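Local coordinates for malonyl CoA-acyl carrier protein transacylase (Burkholderia pseudomallei, PDB 3G87), which probably transfers the malonyl group of malonyl-CoA to the holo form of acyl carrier protein, releasing free CoA, at residues 24-29 / 70-75; 142-147 / 177-182; 149-154 / 196-201; 227-232 / 248-253. All blocks are in the same frame, centred on the assembly; numbering follows the deposited sequence.

Contact 1 comes first along the chain and stands apart, its centre about 43 Å from that of contact 2, on the flank of the larger unit, built round a parallel sheet. The segments of contacts 2 and 3 alternate in sequence. Contact 2 joins parts of the smaller, ferredoxin-like unit with its antiparallel sheet, and contact 3 ties an outer strand of that sheet to the loop carrying His196. Their centres are about 17 Å apart and they touch through Leu144 and Leu149. Contact 4 comes last, its centre about 17 Å from that of contact 3, and Val249 packs on His196. Contacts 3 and 4 therefore lie where the two units meet, beside the probable active site.

Contact 1: 24-29 / 70-75; sequences ALFDRF and NALTYY
Leu72 is central, its side chain touching Leu25, Phe26 and Phe29. Its CB lies 4.2 Å from Leu25 CB, while its CD2 branch comes to 3.9 Å from Phe26 CD2, oblique to the ring, and touches the backbone at Leu25 O. The side chains of Phe29 and Leu72 run past each other in opposite directions, bringing Phe29 CD1 to 3.7 Å from Leu72 CG. Further along the same ring, Phe29 CZ comes within 3.5 Å of Tyr75 CB. The Tyr75 ring turns its edge to the face of Phe29 in a tilted edge-to-face pair, planes at 52°. Phe29 follows the short helix 25-28, at the N-cap position of helix 30-40, and the contact seats 25-28 against the long helix 59-81 on the flank of the larger unit of the acyltransferase fold. With CG anti to the carbonyl carbon (chi1 -71°), Phe29 sends its ring across to helix 59-81. Leu25 CD1 meets Thr73 OG1 at 3.6 Å, a plain contact, since that hydroxyl bonds to Val69 O one turn back. Arg28 CG packs on one face of Phe29, and its guanidinium forms salt bridges with Glu79 and Asp80. Leu32 and Thr33 of helix 30-40 pack on Leu72.

Contact 2: 142-147 / 177-182; sequences RTLDEH and ALFQHD
Beside the apolar contact between His147 and Leu178, the shortest polar bond lies within 177-182: His181 ND1 gives a hydrogen to Asp182 OD1 at 2.7 Å, nearly straight at 163°, in the plane of the imidazole and on the anti side of the carboxylate. On the helix, Arg142 NH1 bridges to Glu146 OE2 at 3.0 Å, one turn on. Across the contact itself there is only apolar touching. Leu178 CD2 sits squarely over the centre of the His147 ring, 3.5 Å from its centroid, a CH-pi contact, with Leu178 CD1 beside His147 CB and CG. With CG2 anti to the backbone N (OG1 chi1 -66°), the Thr143 methyl faces the loop and fits between Leu178 CB and Phe179 CZ, each 3.8 Å from Thr143 CG2; its hydroxyl bonds back to Gln139 O. Leu144 CD2 approaches the edge of the Phe179 ring near its plane, 4.2 Å from Phe179 CE2. Phe179 packs on Val184 and Tyr186, and Leu149 touches both Leu144 and Leu178. The contact joins the end of helix 137-146 to the loop after helix 169-175; both helices are part of the helical layer on the antiparallel sheet of the ferredoxin-like unit found in acyltransferases of this family.

Contact 3: 149-154 / 196-201; sequences LVDTAI and HSKFMR
The loop that carries His196, between strand 185-188 and helix 201-211, belongs to the probable active site: His196 NE2 is hydrogen-bonded to Ser92 OG, in a nucleophile-elbow pattern, consistent with the Ser-His pair of malonyl transacylases. Across the contact, Asp151 and Lys198 form a salt bridge. Asp151 OD1 is modelled 2.5 Å from Lys198 NZ, so short that its exact length is doubtful. Lys198 starts with CG between its backbone N and carbonyl carbon (chi1 61°) and runs extended, carrying NZ to the carboxylate; the two side chains cross at roughly a right angle. Next to the salt bridge, the Phe199 ring presents its edge to the backbone, with Asp151 O near the ring plane and 3.6 Å from Phe199 CE2. The Asp151 methylene packs beside it, CB 3.8 Å from Phe199 CZ, and Lys198 CG lies over one face of the same ring. Closer to the active site, one water donates to Ile154 O at 2.8 Å and to His196 O, linking the two backbones without a direct bond. Ser197 OG accepts from Phe199 N at 3.2 Å, an ST turn that shapes the start of the 3-10 segment 198-200. Asp151 follows helix 137-146 in a type I turn leading into the outer strand 153-159, Pro168 at the end of strand 162-168 packs against Asp151 and Phe199, and helix 201-211 follows directly on 198-200.

Contact 4: 227-232 / 248-253; sequences VSARPY and PVRWCE
Val227 joins the two segments through its carbonyl oxygen, which takes a hydrogen from Arg250 NH1 at 3.1 Å, in the carbonyl plane and on a lone pair, though the oxygen lies 21° out of the guanidinium plane. A water also donates to Val227 O, at 2.6 Å, and bridges it to Pro248 O, so two donors hold this one atom. Ser228 follows with its carbonyl oxygen over a face of the Arg250 guanidinium, while its OG accepts from Arg230 N at 3.0 Å, an ST turn that bends the loop. Ala229 points its methyl at the helix start: CB is 3.6 Å from Glu253 CB and also lies over a face of the Arg250 guanidinium, toward the rim. Arg230 folds back on itself and bonds from NH1 to Ala229 O at 3.0 Å, above the carbonyl plane. On the facing side, Arg250 is the N-cap residue of helix 251-264. A bend at chi3 (75°) turns its guanidinium side-on to Glu253 one turn ahead, in a two-nitrogen salt bridge, NE to Glu253 OE1 at 2.8 Å and NH2 to Glu253 OE2 at 2.6 Å. Both oxygens are met from above the carboxylate plane. Val249, pointing away from 227-232, packs on His196 and His91 near the probable active site. Held by Glu253 through two nitrogens and by Val227 O through a third, the guanidinium has little freedom to rotate, and the carboxylate probably offsets the like charge of Arg230, whose NH1 lies 5.7 Å from Arg250 NH2.

Contact 1: 24-29 / 70-75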
# COMPACT_ATOMS: atom_id res chain seq x y z
N ALA A 24 8.62 -16.28 -13.09
CA ALA A 24 8.13 -17.60 -13.39
C ALA A 24 6.89 -17.97 -12.62
O ALA A 24 6.23 -18.88 -12.97
CB ALA A 24 9.18 -18.58 -13.20
N LEU A 25 6.57 -17.20 -11.59
CA LEU A 25 5.32 -17.33 -10.89
C LEU A 25 4.11 -17.28 -11.77
O LEU A 25 3.15 -17.87 -11.45
CB LEU A 25 5.17 -16.25 -9.88
CG LEU A 25 5.98 -16.37 -8.60
CD1 LEU A 25 5.89 -15.10 -7.84
CD2 LEU A 25 5.49 -17.54 -7.79
N PHE A 26 4.14 -16.54 -12.86
CA PHE A 26 3.00 -16.44 -13.73
C PHE A 26 2.59 -17.73 -14.39
O PHE A 26 1.48 -18.02 -14.48
CB PHE A 26 3.18 -15.36 -14.79
CG PHE A 26 3.01 -13.99 -14.27
CD1 PHE A 26 4.07 -13.16 -14.11
CD2 PHE A 26 1.80 -13.54 -13.91
CE1 PHE A 26 3.89 -11.95 -13.60
CE2 PHE A 26 1.66 -12.37 -13.43
CZ PHE A 26 2.68 -11.56 -13.27
N ASP A 27 3.54 -18.47 -14.89
CA ASP A 27 3.31 -19.79 -15.47
C ASP A 27 3.08 -20.84 -14.38
O ASP A 27 2.30 -21.76 -14.60
CB ASP A 27 4.51 -20.23 -16.30
CG ASP A 27 4.66 -19.46 -17.61
OD1 ASP A 27 3.65 -19.01 -18.23
OD2 ASP A 27 5.82 -19.34 -18.03
N ARG A 28 3.77 -20.74 -13.23
CA ARG A 28 3.49 -21.65 -12.13
C ARG A 28 2.02 -21.60 -11.78
O ARG A 28 1.41 -22.65 -11.53
CB ARG A 28 4.32 -21.31 -10.89
CG ARG A 28 3.95 -22.17 -9.65
CD ARG A 28 4.80 -21.75 -8.41
NE ARG A 28 4.42 -22.56 -7.25
CZ ARG A 28 5.12 -22.66 -6.13
NH1 ARG A 28 6.25 -21.97 -5.99
NH2 ARG A 28 4.69 -23.46 -5.15
N PHE A 29 1.44 -20.39 -11.78
CA PHE A 29 0.04 -20.18 -11.42
C PHE A 29 -0.76 -19.85 -12.67
O PHE A 29 -1.52 -18.90 -12.73
CB PHE A 29 -0.10 -19.09 -10.32
CG PHE A 29 0.40 -19.56 -8.97
CD1 PHE A 29 1.60 -19.13 -8.47
CD2 PHE A 29 -0.31 -20.52 -8.24
CE1 PHE A 29 2.09 -19.60 -7.22
CE2 PHE A 29 0.19 -21.01 -7.02
CZ PHE A 29 1.38 -20.55 -6.52
N ASN A 70 1.95 -9.65 -5.78
CA ASN A 70 1.89 -9.91 -4.35
C ASN A 70 1.16 -11.23 -4.10
O ASN A 70 1.61 -12.05 -3.32
CB ASN A 70 1.16 -8.78 -3.62
CG ASN A 70 1.96 -7.51 -3.57
OD1 ASN A 70 3.12 -7.42 -4.02
ND2 ASN A 70 1.33 -6.47 -3.01
N ALA A 71 -0.00 -11.42 -4.72
CA ALA A 71 -0.77 -12.66 -4.52
C ALA A 71 -0.01 -13.93 -4.88
O ALA A 71 -0.03 -14.90 -4.15
CB ALA A 71 -2.04 -12.60 -5.35
N LEU A 72 0.61 -13.95 -6.05
CA LEU A 72 1.27 -15.16 -6.51
C LEU A 72 2.42 -15.50 -5.59
O LEU A 72 2.57 -16.66 -5.17
CB LEU A 72 1.73 -14.95 -7.95
CG LEU A 72 0.77 -15.53 -9.02
CD1 LEU A 72 -0.74 -15.32 -8.75
CD2 LEU A 72 1.14 -15.00 -10.39
N THR A 73 3.21 -14.49 -5.22
CA THR A 73 4.27 -14.64 -4.24
C THR A 73 3.71 -15.20 -2.95
O THR A 73 4.28 -16.14 -2.39
CB THR A 73 4.89 -13.32 -3.93
OG1 THR A 73 5.29 -12.72 -5.15
CG2 THR A 73 6.14 -13.52 -3.09
N TYR A 74 2.58 -14.66 -2.50
CA TYR A 74 1.91 -15.18 -1.31
C TYR A 74 1.52 -16.69 -1.45
O TYR A 74 1.82 -17.50 -0.57
CB TYR A 74 0.74 -14.31 -0.99
CG TYR A 74 -0.29 -14.94 -0.08
CD1 TYR A 74 -0.09 -15.04 1.32
CD2 TYR A 74 -1.50 -15.43 -0.62
CE1 TYR A 74 -1.06 -15.67 2.13
CE2 TYR A 74 -2.44 -16.04 0.18
CZ TYR A 74 -2.22 -16.15 1.53
OH TYR A 74 -3.18 -16.74 2.26
N TYR A 75 0.86 -17.06 -2.54
CA TYR A 75 0.60 -18.48 -2.82
C TYR A 75 1.87 -19.34 -2.94
O TYR A 75 1.91 -20.41 -2.38
CB TYR A 75 -0.24 -18.67 -4.06
CG TYR A 75 -1.62 -18.01 -4.00
CD1 TYR A 75 -2.51 -18.23 -2.92
CD2 TYR A 75 -2.02 -17.16 -5.03
CE1 TYR A 75 -3.75 -17.62 -2.88
CE2 TYR A 75 -3.25 -16.54 -4.98
CZ TYR A 75 -4.11 -16.79 -3.94
OH TYR A 75 -5.34 -16.17 -3.98

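Contact 2: 142-147 / 177-182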
# COMPACT_ATOMS: atom_id res chain seq x y z
N ARG A 142 4.57 22.23 10.14
CA ARG A 142 4.88 23.64 10.43
C ARG A 142 5.42 24.28 9.17
O ARG A 142 4.97 25.36 8.74
CB ARG A 142 5.95 23.76 11.51
CG ARG A 142 6.09 25.16 12.14
CD ARG A 142 7.05 25.26 13.37
NE ARG A 142 8.25 24.43 13.24
CZ ARG A 142 9.22 24.58 12.31
NH1 ARG A 142 9.17 25.56 11.39
NH2 ARG A 142 10.24 23.72 12.30
N THR A 143 6.39 23.60 8.56
CA THR A 143 7.02 24.11 7.37
C THR A 143 5.98 24.34 6.28
O THR A 143 5.97 25.40 5.71
CB THR A 143 8.07 23.17 6.91
OG1 THR A 143 9.09 23.17 7.90
CG2 THR A 143 8.62 23.62 5.54
N LEU A 144 5.11 23.37 6.04
CA LEU A 144 4.01 23.53 5.08
C LEU A 144 3.13 24.73 5.44
O LEU A 144 2.81 25.50 4.54
CB LEU A 144 3.11 22.26 4.93
CG LEU A 144 3.82 20.95 4.56
CD1 LEU A 144 2.88 19.76 4.81
CD2 LEU A 144 4.31 20.99 3.09
N ASP A 145 2.74 24.91 6.69
CA ASP A 145 1.99 26.09 7.08
C ASP A 145 2.70 27.40 6.81
O ASP A 145 2.12 28.27 6.28
CB ASP A 145 1.56 26.13 8.56
CG ASP A 145 0.70 24.98 8.99
OD1 ASP A 145 -0.12 24.49 8.28
OD2 ASP A 145 0.83 24.57 10.10
N GLU A 146 3.97 27.48 7.19
CA GLU A 146 4.74 28.70 7.12
C GLU A 146 4.90 29.24 5.73
O GLU A 146 5.04 30.40 5.55
CB GLU A 146 6.12 28.54 7.74
CG GLU A 146 6.18 28.68 9.21
CD GLU A 146 7.34 28.00 9.82
OE1 GLU A 146 8.15 27.49 9.12
OE2 GLU A 146 7.47 27.99 11.00
N HIS A 147 4.87 28.35 4.76
CA HIS A 147 5.02 28.69 3.39
C HIS A 147 3.76 28.60 2.58
O HIS A 147 3.81 28.46 1.43
CB HIS A 147 6.13 27.85 2.78
CG HIS A 147 7.45 28.01 3.46
ND1 HIS A 147 8.40 28.89 3.03
CD2 HIS A 147 7.94 27.45 4.57
CE1 HIS A 147 9.43 28.85 3.83
NE2 HIS A 147 9.17 27.99 4.78
N ALA A 177 12.23 22.95 -2.34
CA ALA A 177 13.09 23.89 -1.75
C ALA A 177 13.02 23.92 -0.24
O ALA A 177 13.92 24.39 0.38
CB ALA A 177 12.81 25.22 -2.31
N LEU A 178 11.94 23.43 0.36
CA LEU A 178 11.79 23.56 1.79
C LEU A 178 12.31 22.41 2.58
O LEU A 178 12.45 22.51 3.74
CB LEU A 178 10.36 23.82 2.19
CG LEU A 178 9.61 24.88 1.43
CD1 LEU A 178 8.19 24.82 1.68
CD2 LEU A 178 10.16 26.17 1.74
N PHE A 179 12.56 21.32 1.90
CA PHE A 179 13.01 20.11 2.51
C PHE A 179 14.35 19.64 1.96
O PHE A 179 14.57 18.47 1.80
CB PHE A 179 11.95 19.01 2.41
CG PHE A 179 10.65 19.35 3.07
CD1 PHE A 179 10.53 19.39 4.41
CD2 PHE A 179 9.56 19.68 2.31
CE1 PHE A 179 9.38 19.75 4.95
CE2 PHE A 179 8.41 20.02 2.86
CZ PHE A 179 8.31 20.04 4.17
N GLN A 180 15.23 20.57 1.64
CA GLN A 180 16.57 20.20 1.27
C GLN A 180 17.55 21.02 2.03
O GLN A 180 17.92 22.09 1.64
CB GLN A 180 16.80 20.32 -0.20
CG GLN A 180 16.15 19.23 -0.93
CD GLN A 180 15.77 19.64 -2.29
OE1 GLN A 180 14.94 19.02 -2.91
NE2 GLN A 180 16.33 20.72 -2.77
N HIS A 181 17.94 20.48 3.15
CA HIS A 181 18.81 21.15 4.02
C HIS A 181 19.08 20.28 5.17
O HIS A 181 18.23 19.51 5.55
CB HIS A 181 18.12 22.38 4.53
CG HIS A 181 17.03 22.09 5.51
ND1 HIS A 181 17.23 22.08 6.86
CD2 HIS A 181 15.72 21.81 5.32
CE1 HIS A 181 16.09 21.81 7.47
NE2 HIS A 181 15.16 21.65 6.55
N ASP A 182 20.27 20.45 5.75
CA ASP A 182 20.76 19.64 6.85
C ASP A 182 20.67 18.15 6.57
O ASP A 182 21.28 17.67 5.67
CB ASP A 182 20.03 20.02 8.10
CG ASP A 182 20.31 21.41 8.50
OD1 ASP A 182 19.39 22.24 8.47
OD2 ASP A 182 21.45 21.69 8.85

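Contact 3: 149-154 / 196-201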
# COMPACT_ATOMS: atom_id res chain seq x y z
N LEU A 149 1.54 26.32 1.89
CA LEU A 149 1.15 25.09 1.27
C LEU A 149 -0.09 24.49 1.93
O LEU A 149 -0.03 23.52 2.62
CB LEU A 149 2.31 24.13 1.26
CG LEU A 149 3.58 24.73 0.73
CD1 LEU A 149 4.66 23.75 0.63
CD2 LEU A 149 3.40 25.40 -0.57
N VAL A 150 -1.21 25.13 1.67
CA VAL A 150 -2.43 24.93 2.40
C VAL A 150 -3.18 23.64 2.11
O VAL A 150 -3.88 23.16 2.92
CB VAL A 150 -3.38 26.14 2.26
CG1 VAL A 150 -2.72 27.34 2.77
CG2 VAL A 150 -3.80 26.34 0.83
N ASP A 151 -2.99 23.09 0.94
CA ASP A 151 -3.69 21.91 0.53
C ASP A 151 -2.81 20.69 0.51
O ASP A 151 -3.14 19.72 -0.05
CB ASP A 151 -4.30 22.15 -0.84
CG ASP A 151 -5.44 23.11 -0.79
OD1 ASP A 151 -6.20 23.02 0.13
OD2 ASP A 151 -5.57 23.95 -1.67
N THR A 152 -1.69 20.79 1.17
CA THR A 152 -0.73 19.74 1.23
C THR A 152 -0.71 19.16 2.62
O THR A 152 -0.65 19.89 3.55
CB THR A 152 0.65 20.25 0.84
OG1 THR A 152 0.59 20.75 -0.47
CG2 THR A 152 1.67 19.19 0.87
N ALA A 153 -0.77 17.84 2.73
CA ALA A 153 -0.73 17.14 4.03
C ALA A 153 0.07 15.83 4.03
O ALA A 153 0.55 15.37 2.99
CB ALA A 153 -2.21 16.87 4.48
N ILE A 154 0.20 15.20 5.19
CA ILE A 154 0.84 13.93 5.23
C ILE A 154 -0.10 12.84 4.65
O ILE A 154 -1.27 12.70 5.06
CB ILE A 154 1.23 13.53 6.64
CG1 ILE A 154 1.88 14.70 7.38
CG2 ILE A 154 2.08 12.23 6.61
CD1 ILE A 154 3.30 14.96 7.03
N HIS A 196 -4.16 9.70 -1.15
CA HIS A 196 -4.33 9.61 0.28
C HIS A 196 -4.44 10.98 0.91
O HIS A 196 -3.81 11.25 1.89
CB HIS A 196 -3.24 8.73 0.93
CG HIS A 196 -3.36 7.28 0.59
ND1 HIS A 196 -4.37 6.49 1.08
CD2 HIS A 196 -2.65 6.50 -0.23
CE1 HIS A 196 -4.26 5.28 0.59
NE2 HIS A 196 -3.24 5.26 -0.22
N SER A 197 -5.23 11.83 0.26
CA SER A 197 -5.55 13.20 0.69
C SER A 197 -7.00 13.48 0.30
O SER A 197 -7.66 12.62 -0.30
CB SER A 197 -4.64 14.24 0.01
OG SER A 197 -5.08 14.51 -1.34
N LYS A 198 -7.46 14.68 0.61
CA LYS A 198 -8.84 15.12 0.30
C LYS A 198 -9.16 15.19 -1.20
O LYS A 198 -10.32 15.25 -1.55
CB LYS A 198 -9.10 16.51 0.88
CG LYS A 198 -8.16 17.63 0.33
CD LYS A 198 -8.54 19.01 0.92
CE LYS A 198 -7.35 19.98 0.78
NZ LYS A 198 -7.64 21.36 1.32
N PHE A 199 -8.14 15.23 -2.06
CA PHE A 199 -8.38 15.23 -3.50
C PHE A 199 -8.95 13.90 -4.01
O PHE A 199 -9.58 13.86 -5.05
CB PHE A 199 -7.17 15.79 -4.29
CG PHE A 199 -6.82 17.22 -3.89
CD1 PHE A 199 -7.56 18.30 -4.39
CD2 PHE A 199 -5.83 17.48 -2.93
CE1 PHE A 199 -7.29 19.62 -3.99
CE2 PHE A 199 -5.55 18.79 -2.54
CZ PHE A 199 -6.28 19.86 -3.08
N MET A 200 -8.76 12.84 -3.25
CA MET A 200 -9.22 11.51 -3.57
C MET A 200 -10.63 11.21 -3.15
O MET A 200 -11.12 10.16 -3.40
CB MET A 200 -8.27 10.49 -2.98
CG MET A 200 -6.98 10.39 -3.70
SD MET A 200 -7.00 10.28 -5.47
CE MET A 200 -6.39 11.82 -5.74
N ARG A 201 -11.26 12.16 -2.52
CA ARG A 201 -12.63 12.00 -2.12
C ARG A 201 -13.60 11.51 -3.21
O ARG A 201 -14.36 10.67 -2.95
CB ARG A 201 -13.15 13.24 -1.47
CG ARG A 201 -13.17 13.09 -0.06
CD ARG A 201 -13.42 14.37 0.64
NE ARG A 201 -12.35 14.78 1.51
CZ ARG A 201 -11.92 14.11 2.57
NH1 ARG A 201 -12.48 12.95 2.89
NH2 ARG A 201 -10.92 14.59 3.30
O HOH W 1 -3.56 13.14 3.58

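Contact 4: 227-232 / 248-253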
# COMPACT_ATOMS: atom_id res chain seq x y z
N VAL A 227 -6.11 2.81 7.70
CA VAL A 227 -6.85 4.03 8.14
C VAL A 227 -6.72 4.21 9.63
O VAL A 227 -6.45 5.33 10.09
CB VAL A 227 -8.34 3.97 7.72
CG1 VAL A 227 -9.16 5.17 8.23
CG2 VAL A 227 -8.42 3.92 6.17
N SER A 228 -6.90 3.11 10.39
CA SER A 228 -6.93 3.12 11.84
C SER A 228 -5.68 2.61 12.57
O SER A 228 -5.56 2.74 13.79
CB SER A 228 -8.10 2.26 12.31
OG SER A 228 -7.81 0.90 12.00
N ALA A 229 -4.78 1.99 11.83
CA ALA A 229 -3.65 1.35 12.45
C ALA A 229 -4.12 0.29 13.46
O ALA A 229 -3.41 -0.06 14.41
CB ALA A 229 -2.77 2.41 13.11
N ARG A 230 -5.31 -0.27 13.23
CA ARG A 230 -5.85 -1.29 14.13
C ARG A 230 -6.53 -2.39 13.29
O ARG A 230 -6.82 -2.17 12.12
CB ARG A 230 -6.85 -0.66 15.12
CG ARG A 230 -6.27 0.32 16.17
CD ARG A 230 -5.36 -0.41 17.13
NE ARG A 230 -4.82 0.43 18.21
CZ ARG A 230 -3.75 1.22 18.12
NH1 ARG A 230 -3.05 1.36 16.99
NH2 ARG A 230 -3.39 1.91 19.19
N PRO A 231 -6.79 -3.54 13.86
CA PRO A 231 -7.50 -4.59 13.16
C PRO A 231 -8.86 -4.16 12.54
O PRO A 231 -9.63 -3.52 13.19
CB PRO A 231 -7.71 -5.61 14.25
CG PRO A 231 -6.90 -5.25 15.30
CD PRO A 231 -6.58 -3.89 15.26
N TYR A 232 -9.08 -4.49 11.29
CA TYR A 232 -10.37 -4.41 10.65
C TYR A 232 -11.48 -4.97 11.55
O TYR A 232 -11.40 -6.03 12.07
CB TYR A 232 -10.37 -5.11 9.30
CG TYR A 232 -10.17 -4.28 8.05
CD1 TYR A 232 -8.92 -4.07 7.52
CD2 TYR A 232 -11.23 -3.77 7.36
CE1 TYR A 232 -8.75 -3.38 6.43
CE2 TYR A 232 -11.06 -3.06 6.27
CZ TYR A 232 -9.81 -2.86 5.78
OH TYR A 232 -9.64 -2.16 4.66
N PRO A 248 -4.73 9.23 5.34
CA PRO A 248 -3.30 8.84 5.35
C PRO A 248 -3.05 7.38 5.71
O PRO A 248 -3.83 6.75 6.44
CB PRO A 248 -2.65 9.79 6.38
CG PRO A 248 -3.77 10.51 7.04
CD PRO A 248 -5.03 10.37 6.23
N VAL A 249 -1.99 6.85 5.19
CA VAL A 249 -1.67 5.47 5.40
C VAL A 249 -0.86 5.45 6.66
O VAL A 249 0.23 6.07 6.75
CB VAL A 249 -0.82 4.91 4.25
CG1 VAL A 249 -0.22 3.56 4.63
CG2 VAL A 249 -1.64 4.81 2.97
N ARG A 250 -1.34 4.73 7.66
CA ARG A 250 -0.65 4.81 8.95
C ARG A 250 0.19 3.59 9.16
O ARG A 250 -0.04 2.79 10.08
CB ARG A 250 -1.64 5.04 10.07
CG ARG A 250 -2.12 6.53 10.10
CD ARG A 250 -3.44 6.68 10.91
NE ARG A 250 -3.23 6.60 12.35
CZ ARG A 250 -4.21 6.48 13.24
NH1 ARG A 250 -5.47 6.39 12.83
NH2 ARG A 250 -3.94 6.42 14.54
N TRP A 251 1.20 3.47 8.34
CA TRP A 251 2.12 2.38 8.34
C TRP A 251 2.93 2.15 9.61
O TRP A 251 2.93 1.06 10.11
CB TRP A 251 2.98 2.39 7.11
CG TRP A 251 3.72 1.17 7.00
CD1 TRP A 251 5.02 0.99 7.26
CD2 TRP A 251 3.19 -0.10 6.69
NE1 TRP A 251 5.35 -0.28 7.11
CE2 TRP A 251 4.25 -0.99 6.75
CE3 TRP A 251 1.93 -0.57 6.32
CZ2 TRP A 251 4.10 -2.31 6.48
CZ3 TRP A 251 1.78 -1.86 6.06
CH2 TRP A 251 2.86 -2.74 6.14
N CYS A 252 3.61 3.18 10.08
CA CYS A 252 4.41 3.17 11.28
C CYS A 252 3.63 2.72 12.49
O CYS A 252 4.04 1.87 13.18
CB CYS A 252 5.12 4.54 11.50
SG CYS A 252 6.11 4.70 12.96
N GLU A 253 2.49 3.34 12.71
CA GLU A 253 1.58 3.01 13.78
C GLU A 253 1.01 1.62 13.64
O GLU A 253 0.69 1.03 14.58
CB GLU A 253 0.40 3.99 13.83
CG GLU A 253 0.58 5.25 14.59
CD GLU A 253 -0.55 6.22 14.37
OE1 GLU A 253 -0.65 6.80 13.30
OE2 GLU A 253 -1.39 6.38 15.23
O HOH W 2 -5.63 7.19 8.45